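Local coordinates for protein leucyl aminopeptidase (Trypanosoma brucei brucei, PDB 5NTD) that probably removes leucine and other residues from the N-termini of peptides as a manganese-dependent M17 aminopeptidase, and binds the inhibitor bestatin at its metal site, at residues 286-300 with 338-352. Residues are numbered along the deposited sequence; the frame is centred on the assembly and turned at random.
Sequences LVGKGIVYDCGGLAL and TLCLAENAIGPKSYR. With MN (manganese (II) ion), chain B; MN (manganese (II) ion), chain C; BES (2-(3-amino-2-hydroxy-4-phenyl-butyrylamino)-4-methyl-pentanoic acid), chain D.
I291 lays CD1 against the methyl of A342, 3.9 Å from A342 CB, while V287 CG1 meets C340 SG on the same face of the sheet. V292 sends CG2 across E343, reaching E343 CB at 3.6 Å. Further along, I346 packs beside the turn of 296-299: its CD1 packs on L298 CD2 and L300 CD1, and its CB lies next to C295 SG. L298 also sets CG on S350 CB and CD1 on R352 CG, and it also packs on I346 of a neighbouring subunit.

Between these side chains the strands 286-291 and 338-344 run parallel, 24° apart, exchanging backbone bonds from T338 N to L286 O through to V292 N to A342 O. L341 CD2 closes over G290, 3.9 Å from G290 CA. After the corner at V292 the pairing resumes, with N344 N on Y293 O and C295 N on N344 O. Y293 and E343 run side by side, ring and carboxylate nearly perpendicular; E343 is held by R352 of another subunit.

At the polar edge N344 ND2 gives D294 OD1 a nearly straight bond of 3.0 Å (164°), approaching on the syn side, tilted out of the carboxylate plane. N344 also bonds T370 O, which helps fix its amide. With OD1 so engaged, D294 OD2 bridges both manganese ions at 2.0 Å. K289, with CG anti to the backbone N (chi1 176°) and the chain extended beyond, brings NZ to one of them at 2.1 Å. D312 and E373 complete that ion's protein ligands, D371 and E373 join D294 on the other, and bestatin O2 spans the pair. This is the two-metal active site of M17 leucyl aminopeptidases, with K289 near the C-terminal end of strand 286-291, where it runs parallel to 338-344, and D294 just past it.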
# COMPACT_ATOMS: atom_id res chain seq x y z
N LEU G 286 -1.42 -38.34 14.99
CA LEU G 286 -1.17 -37.40 13.92
C LEU G 286 -2.32 -36.42 13.87
O LEU G 286 -3.48 -36.81 13.96
CB LEU G 286 -1.06 -38.08 12.56
CG LEU G 286 -0.04 -39.22 12.47
CD1 LEU G 286 -0.15 -39.93 11.12
CD2 LEU G 286 1.38 -38.72 12.66
N VAL G 287 -2.00 -35.15 13.66
CA VAL G 287 -3.02 -34.09 13.49
C VAL G 287 -2.64 -33.20 12.30
O VAL G 287 -1.56 -32.69 12.24
CB VAL G 287 -3.13 -33.24 14.75
CG1 VAL G 287 -4.26 -32.23 14.62
CG2 VAL G 287 -3.37 -34.12 15.96
N GLY G 288 -3.56 -33.05 11.37
CA GLY G 288 -3.29 -32.31 10.14
C GLY G 288 -4.22 -31.14 9.89
O GLY G 288 -5.42 -31.24 10.08
N LYS G 289 -3.63 -30.02 9.48
CA LYS G 289 -4.40 -28.81 9.09
C LYS G 289 -5.00 -29.10 7.74
O LYS G 289 -4.30 -29.21 6.73
CB LYS G 289 -3.52 -27.54 9.05
CG LYS G 289 -4.24 -26.28 8.56
CD LYS G 289 -3.29 -25.08 8.34
CE LYS G 289 -4.02 -23.87 7.73
NZ LYS G 289 -3.19 -22.69 7.32
N GLY G 290 -6.31 -29.24 7.72
CA GLY G 290 -7.04 -29.55 6.50
C GLY G 290 -7.90 -28.41 6.00
O GLY G 290 -9.11 -28.54 5.83
N ILE G 291 -7.26 -27.27 5.80
CA ILE G 291 -7.99 -26.08 5.32
C ILE G 291 -8.05 -26.21 3.81
O ILE G 291 -7.09 -25.90 3.10
CB ILE G 291 -7.37 -24.76 5.78
CG1 ILE G 291 -7.40 -24.68 7.32
CG2 ILE G 291 -8.10 -23.56 5.19
CD1 ILE G 291 -8.78 -24.74 7.96
N VAL G 292 -9.19 -26.67 3.34
CA VAL G 292 -9.39 -26.95 1.89
C VAL G 292 -9.22 -25.71 1.03
O VAL G 292 -8.81 -25.80 -0.13
CB VAL G 292 -10.76 -27.59 1.60
CG1 VAL G 292 -10.76 -28.99 2.18
CG2 VAL G 292 -11.90 -26.78 2.19
N TYR G 293 -9.58 -24.57 1.61
CA TYR G 293 -9.26 -23.26 1.04
C TYR G 293 -9.24 -22.19 2.12
O TYR G 293 -10.08 -22.18 3.01
CB TYR G 293 -10.25 -22.89 -0.01
CG TYR G 293 -9.83 -21.73 -0.90
CD1 TYR G 293 -8.74 -21.84 -1.76
CD2 TYR G 293 -10.52 -20.52 -0.87
CE1 TYR G 293 -8.38 -20.81 -2.59
CE2 TYR G 293 -10.17 -19.47 -1.69
CZ TYR G 293 -9.10 -19.61 -2.55
OH TYR G 293 -8.74 -18.57 -3.37
N ASP G 294 -8.20 -21.36 2.07
CA ASP G 294 -7.93 -20.30 3.08
C ASP G 294 -8.10 -18.98 2.32
O ASP G 294 -7.15 -18.44 1.78
CB ASP G 294 -6.49 -20.41 3.68
CG ASP G 294 -6.27 -19.51 4.94
OD1 ASP G 294 -7.26 -18.83 5.28
OD2 ASP G 294 -5.14 -19.56 5.63
N CYS G 295 -9.31 -18.43 2.33
CA CYS G 295 -9.51 -17.06 1.79
C CYS G 295 -9.05 -15.95 2.77
O CYS G 295 -8.99 -14.80 2.42
CB CYS G 295 -10.96 -16.82 1.35
SG CYS G 295 -12.11 -16.25 2.62
N GLY G 296 -8.78 -16.35 4.01
CA GLY G 296 -8.43 -15.43 5.12
C GLY G 296 -9.57 -15.18 6.10
O GLY G 296 -9.39 -14.66 7.18
N GLY G 297 -10.77 -15.56 5.68
CA GLY G 297 -11.99 -15.17 6.37
C GLY G 297 -12.19 -13.64 6.24
O GLY G 297 -11.83 -13.03 5.25
N LEU G 298 -12.78 -13.05 7.26
CA LEU G 298 -13.03 -11.61 7.26
C LEU G 298 -11.72 -10.79 7.06
O LEU G 298 -11.76 -9.71 6.48
CB LEU G 298 -13.79 -11.16 8.55
CG LEU G 298 -15.30 -11.39 8.47
CD1 LEU G 298 -15.93 -11.16 9.83
CD2 LEU G 298 -15.97 -10.47 7.47
N ALA G 299 -10.63 -11.34 7.58
CA ALA G 299 -9.28 -10.87 7.31
C ALA G 299 -8.85 -11.37 5.94
O ALA G 299 -7.91 -12.15 5.78
CB ALA G 299 -8.30 -11.33 8.39
N LEU G 300 -9.54 -10.87 4.95
CA LEU G 300 -9.43 -11.37 3.59
C LEU G 300 -8.02 -11.20 3.00
O LEU G 300 -7.44 -10.12 3.05
CB LEU G 300 -10.46 -10.68 2.70
CG LEU G 300 -10.65 -11.21 1.27
CD1 LEU G 300 -11.32 -12.59 1.31
CD2 LEU G 300 -11.51 -10.23 0.48
N THR G 338 -5.94 -37.43 12.83
CA THR G 338 -7.05 -36.48 12.97
C THR G 338 -6.90 -35.39 11.90
O THR G 338 -5.93 -34.64 11.88
CB THR G 338 -7.13 -35.91 14.39
OG1 THR G 338 -7.46 -36.97 15.31
CG2 THR G 338 -8.20 -34.83 14.49
N LEU G 339 -7.87 -35.35 11.01
CA LEU G 339 -7.93 -34.35 9.94
C LEU G 339 -8.84 -33.21 10.38
O LEU G 339 -10.01 -33.40 10.68
CB LEU G 339 -8.46 -34.94 8.66
CG LEU G 339 -7.79 -36.23 8.20
CD1 LEU G 339 -8.51 -36.72 6.95
CD2 LEU G 339 -6.31 -36.05 7.92
N CYS G 340 -8.26 -32.01 10.43
CA CYS G 340 -8.99 -30.82 10.85
C CYS G 340 -9.46 -30.14 9.59
O CYS G 340 -8.78 -29.27 9.02
CB CYS G 340 -8.10 -29.90 11.68
SG CYS G 340 -7.35 -30.69 13.11
N LEU G 341 -10.64 -30.53 9.15
CA LEU G 341 -11.18 -30.11 7.85
C LEU G 341 -12.15 -28.93 7.97
O LEU G 341 -13.15 -28.97 8.69
CB LEU G 341 -11.90 -31.23 7.14
CG LEU G 341 -11.09 -32.49 6.92
CD1 LEU G 341 -11.97 -33.58 6.28
CD2 LEU G 341 -9.88 -32.24 6.04
N ALA G 342 -11.82 -27.88 7.25
CA ALA G 342 -12.66 -26.67 7.20
C ALA G 342 -12.26 -25.86 5.98
O ALA G 342 -11.13 -25.92 5.52
CB ALA G 342 -12.50 -25.83 8.45
N GLU G 343 -13.21 -25.12 5.45
CA GLU G 343 -12.89 -24.01 4.55
C GLU G 343 -12.99 -22.72 5.36
O GLU G 343 -13.97 -22.51 6.06
CB GLU G 343 -13.80 -23.92 3.34
CG GLU G 343 -13.45 -22.71 2.47
CD GLU G 343 -14.12 -22.70 1.12
OE1 GLU G 343 -15.19 -23.35 0.93
OE2 GLU G 343 -13.65 -21.94 0.24
N ASN G 344 -11.94 -21.90 5.26
CA ASN G 344 -11.92 -20.56 5.89
C ASN G 344 -12.53 -19.58 4.91
O ASN G 344 -11.90 -19.07 4.01
CB ASN G 344 -10.53 -20.13 6.27
CG ASN G 344 -10.52 -18.95 7.23
OD1 ASN G 344 -11.51 -18.65 7.89
ND2 ASN G 344 -9.37 -18.29 7.35
N ALA G 345 -13.82 -19.41 5.07
CA ALA G 345 -14.67 -18.72 4.10
C ALA G 345 -15.05 -17.35 4.61
O ALA G 345 -14.90 -17.02 5.77
CB ALA G 345 -15.93 -19.54 3.79
N ILE G 346 -15.62 -16.59 3.70
CA ILE G 346 -16.07 -15.23 4.04
C ILE G 346 -17.56 -15.12 3.71
O ILE G 346 -18.03 -15.52 2.65
CB ILE G 346 -15.22 -14.09 3.36
CG1 ILE G 346 -15.64 -12.73 3.92
CG2 ILE G 346 -15.35 -14.13 1.86
CD1 ILE G 346 -14.69 -11.61 3.61
N GLY G 347 -18.27 -14.59 4.67
CA GLY G 347 -19.73 -14.45 4.56
C GLY G 347 -20.36 -14.05 5.86
O GLY G 347 -19.67 -13.74 6.83
N PRO G 348 -21.68 -14.04 5.90
CA PRO G 348 -22.43 -13.55 7.08
C PRO G 348 -22.17 -14.35 8.34
O PRO G 348 -22.27 -13.83 9.42
CB PRO G 348 -23.90 -13.72 6.67
CG PRO G 348 -23.94 -13.95 5.22
CD PRO G 348 -22.58 -14.37 4.78
N LYS G 349 -21.85 -15.63 8.19
CA LYS G 349 -21.54 -16.48 9.35
C LYS G 349 -20.06 -16.54 9.72
O LYS G 349 -19.68 -17.26 10.65
CB LYS G 349 -22.08 -17.88 9.15
CG LYS G 349 -23.61 -17.87 9.05
CD LYS G 349 -24.27 -19.17 9.46
CE LYS G 349 -23.68 -20.36 8.79
NZ LYS G 349 -24.11 -21.61 9.50
N SER G 350 -19.25 -15.70 9.08
CA SER G 350 -17.81 -15.65 9.39
C SER G 350 -17.54 -15.39 10.85
O SER G 350 -18.11 -14.48 11.45
CB SER G 350 -17.10 -14.59 8.57
OG SER G 350 -16.79 -15.06 7.27
N TYR G 351 -16.66 -16.18 11.43
CA TYR G 351 -16.11 -15.81 12.71
C TYR G 351 -15.32 -14.49 12.52
O TYR G 351 -14.79 -14.21 11.46
CB TYR G 351 -15.29 -16.94 13.38
CG TYR G 351 -13.84 -17.17 13.00
CD1 TYR G 351 -13.45 -17.32 11.67
CD2 TYR G 351 -12.87 -17.29 13.99
CE1 TYR G 351 -12.11 -17.55 11.34
CE2 TYR G 351 -11.55 -17.53 13.67
CZ TYR G 351 -11.18 -17.65 12.35
OH TYR G 351 -9.85 -17.88 12.07
N ARG G 352 -15.31 -13.68 13.55
CA ARG G 352 -14.89 -12.29 13.42
C ARG G 352 -13.57 -11.97 14.10
O ARG G 352 -13.13 -12.67 14.99
CB ARG G 352 -15.92 -11.35 14.01
CG ARG G 352 -17.31 -11.54 13.46
CD ARG G 352 -18.24 -10.63 14.23
NE ARG G 352 -19.63 -10.85 13.86
CZ ARG G 352 -20.42 -11.78 14.40
NH1 ARG G 352 -21.68 -11.86 14.00
NH2 ARG G 352 -19.98 -12.59 15.36
MN MN B . -4.16 -21.18 6.31
MN MN C . -4.89 -18.16 7.03
N2 BES D . -2.40 -20.91 5.34
C1 BES D . -1.69 -19.68 5.68
C6 BES D . -0.15 -19.85 5.69
C7 BES D . 0.57 -19.77 4.37
C8 BES D . 0.69 -20.89 3.56
C12 BES D . 1.18 -18.59 3.97
C9 BES D . 1.37 -20.82 2.35
C11 BES D . 1.86 -18.52 2.74
C10 BES D . 1.95 -19.63 1.93
C2 BES D . -2.23 -19.23 7.05
O2 BES D . -3.62 -19.63 7.31
C3 BES D . -2.19 -17.74 7.10
O3 BES D . -3.22 -17.18 6.65
N1 BES D . -1.07 -17.24 7.65
C4 BES D . -0.77 -15.85 7.83
C13 BES D . -1.24 -15.33 9.18
C14 BES D . -1.31 -13.81 9.30
C15 BES D . -1.97 -13.05 8.16
C16 BES D . -2.07 -13.44 10.55
C5 BES D . 0.70 -15.61 7.75
O1 BES D . 1.07 -14.60 7.14
O4 BES D . 1.48 -16.39 8.29
O HOH W 1 -4.92 -37.96 15.92
O HOH W 2 -13.85 -15.11 9.19